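Local coordinates for protein Methylcobalamin\: coenzyme M methyltransferase (Methanosarcina mazei, PDB 4AY7) that catalyses methyl transfer from a methylated corrinoid to coenzyme M, a zinc-dependent step of methanogenesis carried out on a TIM-barrel fold of the uroporphyrinogen decarboxylase family, at residues A22-P27 with N240-L245; V42-V47 with A66-E71; A55-E60 with I95-K100; K113-A118 with M171-K176. All blocks are in the same frame, centred on the assembly; numbering follows the deposited sequence.

Contact 1 (A22-P27 with N240-L245)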
loop_
_atom_site.group_PDB
_atom_site.type_symbol
_atom_site.label_atom_id
_atom_site.label_comp_id
_atom_site.label_asym_id
_atom_site.label_seq_id
_atom_site.Cartn_x
_atom_site.Cartn_y
_atom_site.Cartn_z
ATOM N N ALA A 22 8.758 -11.910 -9.201
ATOM C CA ALA A 22 9.538 -10.689 -8.936
ATOM C C ALA A 22 9.702 -10.297 -7.510
ATOM O O ALA A 22 10.790 -9.926 -7.070
ATOM C CB ALA A 22 9.017 -9.518 -9.774
ATOM N N LEU A 23 8.565 -10.315 -6.778
ATOM C CA LEU A 23 8.547 -9.952 -5.393
ATOM C C LEU A 23 9.312 -10.972 -4.567
ATOM O O LEU A 23 9.997 -10.613 -3.621
ATOM C CB LEU A 23 7.095 -9.728 -4.870
ATOM C CG LEU A 23 6.357 -8.519 -5.426
ATOM C CD1 LEU A 23 4.831 -8.513 -5.127
ATOM C CD2 LEU A 23 7.117 -7.249 -4.933
ATOM N N LYS A 24 9.201 -12.236 -4.898
ATOM C CA LYS A 24 9.943 -13.226 -4.153
ATOM C C LYS A 24 11.437 -13.280 -4.505
ATOM O O LYS A 24 12.220 -13.902 -3.774
ATOM C CB LYS A 24 9.338 -14.573 -4.395
ATOM C CG LYS A 24 7.967 -14.760 -3.787
ATOM C CD LYS A 24 7.669 -16.243 -3.907
ATOM C CE LYS A 24 6.193 -16.564 -3.823
ATOM N NZ LYS A 24 6.009 -17.970 -4.296
ATOM N N GLY A 25 11.850 -12.624 -5.572
ATOM C CA GLY A 25 13.282 -12.668 -5.977
ATOM C C GLY A 25 13.634 -13.856 -6.829
ATOM O O GLY A 25 14.819 -14.207 -6.984
ATOM N N GLU A 26 12.639 -14.485 -7.404
ATOM C CA GLU A 26 12.875 -15.544 -8.375
ATOM C C GLU A 26 13.133 -14.973 -9.747
ATOM O O GLU A 26 12.737 -13.815 -10.046
ATOM C CB GLU A 26 11.634 -16.405 -8.383
ATOM C CG GLU A 26 11.406 -17.077 -7.044
ATOM C CD GLU A 26 10.060 -17.728 -6.961
ATOM O OE1 GLU A 26 9.204 -17.328 -7.759
ATOM O OE2 GLU A 26 9.839 -18.631 -6.111
ATOM N N PRO A 27 13.786 -15.769 -10.652
ATOM C CA PRO A 27 14.074 -15.144 -11.944
ATOM C C PRO A 27 12.820 -14.811 -12.751
ATOM O O PRO A 27 11.818 -15.538 -12.725
ATOM C CB PRO A 27 14.936 -16.179 -12.694
ATOM C CG PRO A 27 15.471 -17.069 -11.630
ATOM C CD PRO A 27 14.443 -17.081 -10.531
ATOM N N ASN A 240 -1.334 -14.854 4.762
ATOM C CA ASN A 240 -1.219 -16.002 3.854
ATOM C C ASN A 240 -1.037 -15.617 2.388
ATOM O O ASN A 240 -1.676 -16.159 1.513
ATOM C CB ASN A 240 -2.437 -16.928 4.094
ATOM C CG ASN A 240 -2.393 -17.493 5.518
ATOM O OD1 ASN A 240 -1.352 -17.927 5.937
ATOM N ND2 ASN A 240 -3.429 -17.391 6.247
ATOM N N SER A 241 -0.171 -14.643 2.140
ATOM C CA SER A 241 0.208 -14.278 0.750
ATOM C C SER A 241 1.549 -13.562 0.779
ATOM O O SER A 241 2.054 -13.173 1.864
ATOM C CB SER A 241 -0.827 -13.318 0.103
ATOM O OG SER A 241 -0.805 -12.052 0.764
ATOM N N VAL A 242 2.078 -13.357 -0.422
ATOM C CA VAL A 242 3.102 -12.367 -0.640
ATOM C C VAL A 242 2.632 -11.022 -0.127
ATOM O O VAL A 242 1.433 -10.653 -0.240
ATOM C CB VAL A 242 3.532 -12.358 -2.134
ATOM C CG1 VAL A 242 4.387 -11.118 -2.456
ATOM C CG2 VAL A 242 4.210 -13.718 -2.484
ATOM N N THR A 243 3.529 -10.372 0.624
ATOM C CA THR A 243 3.257 -9.043 1.168
ATOM C C THR A 243 4.321 -8.006 0.767
ATOM O O THR A 243 5.485 -8.348 0.468
ATOM C CB THR A 243 3.155 -9.068 2.691
ATOM O OG1 THR A 243 4.375 -9.537 3.195
ATOM C CG2 THR A 243 2.030 -9.991 3.229
ATOM N N VAL A 244 3.926 -6.745 0.861
ATOM C CA VAL A 244 4.736 -5.584 0.551
ATOM C C VAL A 244 4.516 -4.527 1.635
ATOM O O VAL A 244 3.378 -4.244 2.035
ATOM C CB VAL A 244 4.390 -5.011 -0.862
ATOM C CG1 VAL A 244 5.166 -3.741 -1.173
ATOM C CG2 VAL A 244 4.731 -6.002 -1.965
ATOM N N LEU A 245 5.589 -3.910 2.099
ATOM C CA LEU A 245 5.538 -2.873 3.106
ATOM C C LEU A 245 5.934 -1.546 2.458
ATOM O O LEU A 245 7.034 -1.408 1.922
ATOM C CB LEU A 245 6.498 -3.191 4.237
ATOM C CG LEU A 245 6.759 -2.105 5.222
ATOM C CD1 LEU A 245 5.437 -1.907 5.992
ATOM C CD2 LEU A 245 7.814 -2.537 6.213
#
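L23 and K24, on the last turn of helix 15-24, pack against V242 and V244 of strand 242-246. The strand belongs to the parallel sheet of the TIM barrel. The contact is apolar, and no hydrogen bond crosses it. L23 points toward the strand and spans two of its residues. Its CG stands anti to its own carbonyl carbon (chi1 -68°), which carries both methyls forward to the valines. CD1 meets V242 CG1 at 3.8 Å, and CB of L23 lies 3.9 Å from the same methyl. Both L23 methyls reach the other valine, CD1 and CD2 each 4.0 Å from V244 CG2. The L23 and V244 side chains run at about a right angle to each other.

V242 divides its methyls between two neighbours. With chi1 at 168°, CG1 is anti to the backbone N and turns to L23, while CG2 turns to K24. The K24 chain is extended beyond CG, and its aliphatic part crosses this methyl at a slant. An alanine at V242 is likely to open a gap beside L23 and remove the apolar surface that K24 lies against. V244 points to one side of the helix and offers CG2 alone.

V206 and V320, on strands 206-210 and 320-323, also touch L23. After K24 the helix closes in a Schellman motif, with G25 at positive phi as its C-prime residue. V244 lies close to the zinc ligand H246. The nearest approach across the contact is K24 CE to V242 CG2, at 3.7 Å.

Contact 2 (V42-V47 with A66-E71)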
loop_
_atom_site.group_PDB
_atom_site.type_symbol
_atom_site.label_atom_id
_atom_site.label_comp_id
_atom_site.label_asym_id
_atom_site.label_seq_id
_atom_site.Cartn_x
_atom_site.Cartn_y
_atom_site.Cartn_z
ATOM N N VAL A 42 -8.531 11.141 -11.114
ATOM C CA VAL A 42 -9.722 11.887 -11.496
ATOM C C VAL A 42 -10.053 11.693 -12.960
ATOM O O VAL A 42 -11.217 11.625 -13.284
ATOM C CB VAL A 42 -9.600 13.389 -11.138
ATOM C CG1 VAL A 42 -10.813 14.202 -11.610
ATOM C CG2 VAL A 42 -9.379 13.557 -9.635
ATOM N N GLU A 43 -9.059 11.651 -13.845
ATOM C CA GLU A 43 -9.303 11.454 -15.300
ATOM C C GLU A 43 -10.147 10.182 -15.514
ATOM O O GLU A 43 -11.117 10.189 -16.303
ATOM C CB GLU A 43 -8.022 11.409 -16.119
ATOM C CG GLU A 43 -8.248 11.115 -17.627
ATOM C CD GLU A 43 -7.037 11.371 -18.564
ATOM O OE1 GLU A 43 -5.931 11.841 -18.134
ATOM O OE2 GLU A 43 -7.229 11.106 -19.791
ATOM N N LEU A 44 -9.825 9.125 -14.788
ATOM C CA LEU A 44 -10.497 7.823 -14.952
ATOM C C LEU A 44 -11.840 7.840 -14.192
ATOM O O LEU A 44 -12.860 7.321 -14.701
ATOM C CB LEU A 44 -9.596 6.655 -14.535
ATOM C CG LEU A 44 -8.450 6.435 -15.538
ATOM C CD1 LEU A 44 -7.620 5.238 -15.141
ATOM C CD2 LEU A 44 -8.970 6.345 -16.995
ATOM N N MET A 45 -11.887 8.542 -13.058
ATOM C CA MET A 45 -13.183 8.711 -12.349
ATOM C C MET A 45 -14.176 9.303 -13.338
ATOM O O MET A 45 -15.273 8.812 -13.412
ATOM C CB MET A 45 -13.104 9.656 -11.155
ATOM C CG MET A 45 -12.242 9.121 -10.022
ATOM S SD MET A 45 -12.128 10.439 -8.814
ATOM C CE MET A 45 -10.634 9.991 -7.872
ATOM N N ASP A 46 -13.775 10.362 -14.024
ATOM C CA ASP A 46 -14.619 11.018 -15.046
ATOM C C ASP A 46 -15.003 10.089 -16.215
ATOM O O ASP A 46 -16.165 10.029 -16.562
ATOM C CB ASP A 46 -13.927 12.298 -15.549
ATOM C CG ASP A 46 -14.030 13.436 -14.532
ATOM O OD1 ASP A 46 -14.642 13.247 -13.450
ATOM O OD2 ASP A 46 -13.539 14.541 -14.790
ATOM N N VAL A 47 -14.050 9.350 -16.783
ATOM C CA VAL A 47 -14.293 8.511 -17.995
ATOM C C VAL A 47 -15.337 7.435 -17.690
ATOM O O VAL A 47 -16.355 7.327 -18.383
ATOM C CB VAL A 47 -13.001 7.835 -18.511
ATOM C CG1 VAL A 47 -13.312 6.772 -19.556
ATOM C CG2 VAL A 47 -11.984 8.840 -19.097
ATOM N N ALA A 66 -10.970 0.681 -10.359
ATOM C CA ALA A 66 -9.692 -0.092 -10.266
ATOM C C ALA A 66 -9.293 -0.699 -11.595
ATOM O O ALA A 66 -8.097 -0.695 -12.037
ATOM C CB ALA A 66 -9.836 -1.227 -9.262
ATOM N N LEU A 67 -10.302 -1.255 -12.239
ATOM C CA LEU A 67 -10.078 -1.938 -13.470
ATOM C C LEU A 67 -9.664 -0.919 -14.521
ATOM O O LEU A 67 -8.911 -1.256 -15.425
ATOM C CB LEU A 67 -11.322 -2.679 -13.946
ATOM C CG LEU A 67 -11.620 -4.003 -13.252
ATOM C CD1 LEU A 67 -10.964 -5.227 -13.905
ATOM C CD2 LEU A 67 -11.099 -3.922 -11.837
ATOM N N ALA A 68 -10.161 0.313 -14.389
ATOM C CA ALA A 68 -9.927 1.353 -15.373
ATOM C C ALA A 68 -8.459 1.724 -15.404
ATOM O O ALA A 68 -7.945 1.970 -16.515
ATOM C CB ALA A 68 -10.842 2.584 -15.133
ATOM N N ASN A 69 -7.775 1.734 -14.243
ATOM C CA ASN A 69 -6.341 2.018 -14.197
ATOM C C ASN A 69 -5.520 0.723 -14.309
ATOM O O ASN A 69 -4.393 0.608 -13.722
ATOM C CB ASN A 69 -5.909 2.815 -12.925
ATOM C CG ASN A 69 -4.558 3.529 -13.121
ATOM O OD1 ASN A 69 -3.891 3.292 -14.144
ATOM N ND2 ASN A 69 -4.164 4.419 -12.195
ATOM N N HIS A 70 -6.139 -0.253 -14.980
ATOM C CA HIS A 70 -5.495 -1.455 -15.439
ATOM C C HIS A 70 -5.716 -1.530 -16.928
ATOM O O HIS A 70 -4.780 -1.657 -17.716
ATOM C CB HIS A 70 -6.069 -2.687 -14.724
ATOM C CG HIS A 70 -5.713 -3.967 -15.380
ATOM N ND1 HIS A 70 -4.426 -4.344 -15.565
ATOM C CD2 HIS A 70 -6.502 -4.951 -15.949
ATOM C CE1 HIS A 70 -4.392 -5.524 -16.225
ATOM N NE2 HIS A 70 -5.665 -5.902 -16.456
ATOM N N GLU A 71 -6.967 -1.462 -17.316
ATOM C CA GLU A 71 -7.336 -1.628 -18.706
ATOM C C GLU A 71 -6.948 -0.418 -19.608
ATOM O O GLU A 71 -6.515 -0.626 -20.717
ATOM C CB GLU A 71 -8.807 -2.097 -18.807
ATOM C CG GLU A 71 -8.910 -3.540 -18.250
ATOM C CD GLU A 71 -10.295 -4.207 -18.322
ATOM O OE1 GLU A 71 -11.225 -3.629 -18.935
ATOM O OE2 GLU A 71 -10.445 -5.338 -17.762
#
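L44 of helix 42-48 meets A68 and N69 near the end of helix 59-71. This is a small buried helix-to-helix contact made by one leucine. L44 points toward the other helix. Its CG is anti to its carbonyl carbon (chi1 -71°), and the branch CD1 does the touching.

A68 comes first along 66-71. The backbones come closest here, with A68 CA 6.5 Å from L44 CA, and the small A68 methyl points toward the leucine. CB of A68 lies 4.2 Å from L44 CD1. The A68 carbonyl is closer, with its O 3.6 Å from L44 CD1. A methyl thus rests beside a peptide oxygen, and no hydrogen bond crosses between the segments.

N69 follows. L44 CD1 lies 3.6 Å from N69 CA and 3.7 Å from N69 CB, against the base of the side chain. With CG anti to the backbone N (chi1 -159°), the amide carbon still touches L44 CD1, and the polar ends turn to other partners. Both are bonded: OD1 to S73 OG and ND2 to the backbone O of T39. These two bonds should fix how the buried amide is turned. At H70 and E71 the chain moves on from L44. L67 O accepts from both backbone N atoms, H70 N at 3.0 Å and E71 N at 2.7 Å.

N69 is about 7 Å from Q38, a coenzyme M-binding residue, measured between side chains. L333 and V336 of helix 333-346 touch L44 and N69 in turn. On another side of helix 59-71, A66 and L67 pack on strand 78-80 and helix 130-144.

Contact 3 (A55-E60 with I95-K100)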
loop_
_atom_site.group_PDB
_atom_site.type_symbol
_atom_site.label_atom_id
_atom_site.label_comp_id
_atom_site.label_asym_id
_atom_site.label_seq_id
_atom_site.Cartn_x
_atom_site.Cartn_y
_atom_site.Cartn_z
ATOM N N ALA A 55 -17.025 5.828 -5.100
ATOM C CA ALA A 55 -16.109 4.703 -5.358
ATOM C C ALA A 55 -15.512 4.099 -4.055
ATOM O O ALA A 55 -14.861 3.054 -4.150
ATOM C CB ALA A 55 -14.967 5.056 -6.315
ATOM N N HIS A 56 -15.635 4.784 -2.918
ATOM C CA HIS A 56 -15.209 4.204 -1.641
ATOM C C HIS A 56 -16.277 3.347 -1.018
ATOM O O HIS A 56 -16.000 2.496 -0.187
ATOM C CB HIS A 56 -14.797 5.268 -0.661
ATOM C CG HIS A 56 -13.794 6.299 -1.160
ATOM N ND1 HIS A 56 -12.571 6.000 -1.703
ATOM C CD2 HIS A 56 -13.823 7.674 -1.002
ATOM C CE1 HIS A 56 -11.879 7.123 -1.892
ATOM N NE2 HIS A 56 -12.687 8.174 -1.510
ATOM N N THR A 57 -17.527 3.557 -1.375
ATOM C CA THR A 57 -18.674 2.987 -0.634
ATOM C C THR A 57 -19.496 1.968 -1.454
ATOM O O THR A 57 -20.314 1.233 -0.912
ATOM C CB THR A 57 -19.590 4.128 -0.124
ATOM O OG1 THR A 57 -20.149 4.902 -1.229
ATOM C CG2 THR A 57 -18.798 5.136 0.720
ATOM N N ASN A 58 -19.326 1.940 -2.761
ATOM C CA ASN A 58 -20.119 1.065 -3.617
ATOM C C ASN A 58 -19.145 0.068 -4.271
ATOM O O ASN A 58 -18.267 0.517 -5.012
ATOM C CB ASN A 58 -20.693 1.953 -4.703
ATOM C CG ASN A 58 -21.570 1.212 -5.720
ATOM O OD1 ASN A 58 -21.221 0.193 -6.276
ATOM N ND2 ASN A 58 -22.726 1.803 -6.004
ATOM N N PRO A 59 -19.326 -1.254 -4.071
ATOM C CA PRO A 59 -18.318 -2.196 -4.594
ATOM C C PRO A 59 -18.182 -2.193 -6.094
ATOM O O PRO A 59 -17.086 -2.416 -6.607
ATOM C CB PRO A 59 -18.824 -3.588 -4.161
ATOM C CG PRO A 59 -20.286 -3.392 -3.931
ATOM C CD PRO A 59 -20.402 -1.972 -3.359
ATOM N N GLU A 60 -19.300 -1.982 -6.778
ATOM C CA GLU A 60 -19.261 -1.985 -8.243
ATOM C C GLU A 60 -18.487 -0.798 -8.777
ATOM O O GLU A 60 -17.682 -0.956 -9.675
ATOM C CB GLU A 60 -20.633 -2.030 -8.847
ATOM C CG GLU A 60 -21.382 -3.301 -8.511
ATOM C CD GLU A 60 -21.093 -4.481 -9.426
ATOM O OE1 GLU A 60 -20.183 -4.448 -10.342
ATOM O OE2 GLU A 60 -21.755 -5.506 -9.178
ATOM N N ILE A 95 -14.728 8.538 10.131
ATOM C CA ILE A 95 -13.995 8.946 8.923
ATOM C C ILE A 95 -14.675 10.126 8.184
ATOM O O ILE A 95 -15.899 10.171 8.000
ATOM C CB ILE A 95 -13.972 7.749 7.950
ATOM C CG1 ILE A 95 -13.392 6.474 8.610
ATOM C CG2 ILE A 95 -13.219 8.096 6.649
ATOM C CD1 ILE A 95 -12.010 6.596 9.196
ATOM N N ASN A 96 -13.893 11.134 7.785
ATOM C CA ASN A 96 -14.385 12.187 6.875
ATOM C C ASN A 96 -14.172 11.612 5.473
ATOM O O ASN A 96 -13.076 11.376 5.107
ATOM C CB ASN A 96 -13.634 13.505 7.112
ATOM C CG ASN A 96 -14.090 14.627 6.140
ATOM O OD1 ASN A 96 -14.296 14.366 4.938
ATOM N ND2 ASN A 96 -14.290 15.823 6.635
ATOM N N MET A 97 -15.237 11.305 4.719
ATOM C CA MET A 97 -15.062 10.545 3.475
ATOM C C MET A 97 -14.449 11.377 2.312
ATOM O O MET A 97 -14.137 10.845 1.229
ATOM C CB MET A 97 -16.396 9.980 3.038
ATOM C CG MET A 97 -16.905 8.805 3.893
ATOM S SD MET A 97 -15.703 7.450 4.070
ATOM C CE MET A 97 -15.681 6.849 2.389
ATOM N N GLY A 98 -14.325 12.677 2.484
ATOM C CA GLY A 98 -13.554 13.476 1.514
ATOM C C GLY A 98 -14.343 13.740 0.253
ATOM O O GLY A 98 -15.557 13.764 0.253
ATOM N N THR A 99 -13.629 14.034 -0.814
ATOM C CA THR A 99 -14.200 14.572 -2.052
ATOM C C THR A 99 -13.523 13.907 -3.224
ATOM O O THR A 99 -12.604 13.037 -3.109
ATOM C CB THR A 99 -13.863 16.069 -2.213
ATOM O OG1 THR A 99 -12.431 16.189 -2.361
ATOM C CG2 THR A 99 -14.354 16.897 -1.028
ATOM N N LYS A 100 -13.969 14.349 -4.408
ATOM C CA LYS A 100 -13.422 13.832 -5.596
ATOM C C LYS A 100 -11.876 13.818 -5.626
ATOM O O LYS A 100 -11.281 12.909 -6.202
ATOM C CB LYS A 100 -13.983 14.580 -6.815
ATOM C CG LYS A 100 -13.983 13.725 -8.065
ATOM C CD LYS A 100 -14.460 14.574 -9.221
ATOM C CE LYS A 100 -14.353 13.809 -10.491
ATOM N NZ LYS A 100 -14.885 14.678 -11.586
HETATM O O HOH W 1 -12.752 10.706 -1.223
#
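M97 CE reaches H56 and T57 of the short helix 54-57 from the turn that follows strand 94-96. This strand forms a two-stranded antiparallel hairpin with 105-108.

The apolar part rests on the M97 methyl. The M97 chain bends at chi2 (-53°) and chi3 (-68°), and this folding brings CE to the helix. CE lies 3.5 Å from H56 CB and 3.9 Å from T57 CG2. The H56 and M97 side chains lie alongside each other, running in opposite senses.

The polar part runs through one water. It lies in the plane of the H56 ring at its edge, 2.5 Å from NE2. The same water is placed to donate to M97 O, 2.8 Å away. The imidazole is thereby linked to the backbone of the turn, although no direct hydrogen bond joins the segments. An alanine at H56 would probably leave this water without its imidazole partner and take away the ring that M97 CE partly lies against, though the CB contact would stay.

Bonds within each segment shape the two chains. N96 OD1 accepts from G98 N at 3.0 Å, in the carbonyl plane, which makes an Asx turn around M97. G98 has positive phi, which favours glycine. N58 sits at the N-cap of helix 59-71, where its OD1 takes a weak bond from E60 N and a second bond from L61 N.

The H56 side chain is about 6 Å from that of Q103 and about 7 Å from that of Q38, both coenzyme M-binding residues. W52 meets the H56 ring. Beyond N58, P59 packs on helix 130-144, while I95 packs on strand 105-108.

Contact 4 (K113-A118 with M171-K176)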
loop_
_atom_site.group_PDB
_atom_site.type_symbol
_atom_site.label_atom_id
_atom_site.label_comp_id
_atom_site.label_asym_id
_atom_site.label_seq_id
_atom_site.Cartn_x
_atom_site.Cartn_y
_atom_site.Cartn_z
ATOM N N LYS A 113 -8.050 8.151 25.297
ATOM C CA LYS A 113 -7.514 8.354 26.655
ATOM C C LYS A 113 -7.116 7.077 27.416
ATOM O O LYS A 113 -6.404 7.147 28.432
ATOM C CB LYS A 113 -8.545 9.164 27.449
ATOM C CG LYS A 113 -8.629 10.580 26.916
ATOM C CD LYS A 113 -9.675 11.396 27.626
ATOM C CE LYS A 113 -9.132 12.778 28.009
ATOM N NZ LYS A 113 -9.012 12.968 29.493
ATOM N N ASP A 114 -7.550 5.922 26.910
ATOM C CA ASP A 114 -7.365 4.647 27.580
ATOM C C ASP A 114 -7.798 3.589 26.603
ATOM O O ASP A 114 -8.495 3.903 25.579
ATOM C CB ASP A 114 -8.270 4.610 28.841
ATOM C CG ASP A 114 -9.761 4.697 28.496
ATOM O OD1 ASP A 114 -10.345 3.632 28.192
ATOM O OD2 ASP A 114 -10.308 5.840 28.403
ATOM N N LEU A 115 -7.590 2.345 26.977
ATOM C CA LEU A 115 -7.968 1.243 26.122
ATOM C C LEU A 115 -9.014 0.331 26.716
ATOM O O LEU A 115 -9.094 -0.857 26.368
ATOM C CB LEU A 115 -6.695 0.448 25.687
ATOM C CG LEU A 115 -5.676 1.199 24.840
ATOM C CD1 LEU A 115 -4.293 0.452 24.693
ATOM C CD2 LEU A 115 -6.213 1.406 23.442
ATOM N N GLU A 116 -9.855 0.883 27.584
ATOM C CA GLU A 116 -10.835 0.079 28.252
ATOM C C GLU A 116 -11.871 -0.411 27.303
ATOM O O GLU A 116 -12.537 0.340 26.637
ATOM C CB GLU A 116 -11.483 0.861 29.409
ATOM C CG GLU A 116 -10.511 1.116 30.559
ATOM C CD GLU A 116 -9.819 -0.153 31.041
ATOM O OE1 GLU A 116 -10.470 -1.247 31.124
ATOM O OE2 GLU A 116 -8.623 -0.077 31.355
ATOM N N GLY A 117 -11.992 -1.714 27.224
ATOM C CA GLY A 117 -12.969 -2.296 26.314
ATOM C C GLY A 117 -12.413 -2.511 24.933
ATOM O O GLY A 117 -13.113 -3.074 24.131
ATOM N N ALA A 118 -11.193 -2.031 24.608
ATOM C CA ALA A 118 -10.650 -2.130 23.226
ATOM C C ALA A 118 -10.326 -3.539 22.900
ATOM O O ALA A 118 -9.617 -4.187 23.689
ATOM C CB ALA A 118 -9.407 -1.291 23.085
ATOM N N MET A 171 2.036 8.953 20.320
ATOM C CA MET A 171 3.372 9.482 20.539
ATOM C C MET A 171 3.683 9.641 22.023
ATOM O O MET A 171 4.750 9.226 22.495
ATOM C CB MET A 171 3.557 10.798 19.780
ATOM C CG MET A 171 3.758 10.582 18.278
ATOM S SD MET A 171 4.029 12.092 17.281
ATOM C CE MET A 171 5.186 13.031 18.326
ATOM N N LYS A 172 2.736 10.181 22.778
ATOM C CA LYS A 172 2.921 10.402 24.214
ATOM C C LYS A 172 3.107 9.083 24.948
ATOM O O LYS A 172 3.962 8.977 25.799
ATOM C CB LYS A 172 1.715 11.195 24.764
ATOM C CG LYS A 172 1.794 11.717 26.197
ATOM C CD LYS A 172 0.555 12.619 26.511
ATOM C CE LYS A 172 0.732 13.628 27.668
ATOM N NZ LYS A 172 -0.002 13.363 28.974
ATOM N N TRP A 173 2.332 8.060 24.601
ATOM C CA TRP A 173 2.480 6.757 25.235
ATOM C C TRP A 173 3.765 6.038 24.885
ATOM O O TRP A 173 4.263 5.213 25.679
ATOM C CB TRP A 173 1.317 5.875 24.892
ATOM C CG TRP A 173 0.005 6.463 25.353
ATOM C CD1 TRP A 173 -0.207 7.580 26.134
ATOM C CD2 TRP A 173 -1.304 5.950 25.064
ATOM N NE1 TRP A 173 -1.551 7.798 26.293
ATOM C CE2 TRP A 173 -2.248 6.842 25.681
ATOM C CE3 TRP A 173 -1.764 4.871 24.362
ATOM C CZ2 TRP A 173 -3.596 6.652 25.596
ATOM C CZ3 TRP A 173 -3.127 4.690 24.259
ATOM C CH2 TRP A 173 -4.023 5.540 24.889
ATOM N N SER A 174 4.268 6.302 23.690
ATOM C CA SER A 174 5.536 5.711 23.253
ATOM C C SER A 174 6.700 6.032 24.204
ATOM O O SER A 174 7.616 5.193 24.371
ATOM C CB SER A 174 5.890 6.135 21.829
ATOM O OG SER A 174 6.404 7.447 21.743
ATOM N N ILE A 175 6.643 7.216 24.836
ATOM C CA ILE A 175 7.617 7.627 25.882
ATOM C C ILE A 175 7.134 7.309 27.297
ATOM O O ILE A 175 7.907 6.829 28.116
ATOM C CB ILE A 175 7.828 9.155 25.874
ATOM C CG1 ILE A 175 8.338 9.636 24.531
ATOM C CG2 ILE A 175 8.681 9.591 27.078
ATOM C CD1 ILE A 175 7.589 10.843 23.998
ATOM N N LYS A 176 5.867 7.584 27.589
ATOM C CA LYS A 176 5.422 7.633 28.970
ATOM C C LYS A 176 4.593 6.444 29.424
ATOM O O LYS A 176 4.545 6.193 30.617
ATOM C CB LYS A 176 4.660 8.938 29.259
ATOM C CG LYS A 176 5.350 9.893 30.232
ATOM C CD LYS A 176 6.430 10.711 29.532
ATOM C CE LYS A 176 7.041 11.798 30.422
ATOM N NZ LYS A 176 7.411 12.966 29.564
#
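W173 projects from helix 167-176 toward the irregular loop 113-118, and its indole carries the whole contact. CG is anti to the carbonyl carbon (chi1 -60°), which sends the six-membered ring out to the loop. The rim of that ring meets the backbone at K113 and D114. CZ2 lies 4.0 Å from K113 C, and CH2 lies 4.1 Å from D114 N. Both backbone atoms sit at the ring edge, near its plane. The peptide between K113 and D114 therefore borders the indole and does not cover a face. At K113 and D114 the side chains set out away from the helix.

L115 approaches differently. Its CA–CB bond runs past the helix, and the branch carbon CG comes to 4.4 Å from W173 CZ3. V165 of helix 157-165 touches both L115 and W173. L180 and Q183 of helix 178-202 touch W173 and L115 respectively.

The loop is shaped by its own bonds. D114 OD1 accepts from E116 N at 2.9 Å through its anti lone pair, with an N-H...O angle of 160°, forming an Asx turn. A type II beta turn follows from L115 to A118, with G117 at positive phi.

No hydrogen bond joins the two segments. The contact therefore rests on van der Waals contact between an aromatic rim, a peptide and a leucine, with no polar pairing across it.

How the contacts relate
All four contacts belong to the same TIM-barrel domain. Contact 1 brings together parts of the chain more than 200 residues apart, and the other three fall between its two segments in sequence. It ties helix 15-24 to the parallel sheet of the barrel. Contacts 2 and 3 are neighbours, with centres 15 Å apart. Both use helix 59-71, and their segments alternate along the chain. V42 and M45 pack on K100, which also forms a salt bridge with D46. These two contacts thus join segments near the coenzyme M-binding residues Q38 and Q103. Contact 4 follows both in sequence and lies at the periphery, its centre about 41 Å from that of contact 2, away from the known sites.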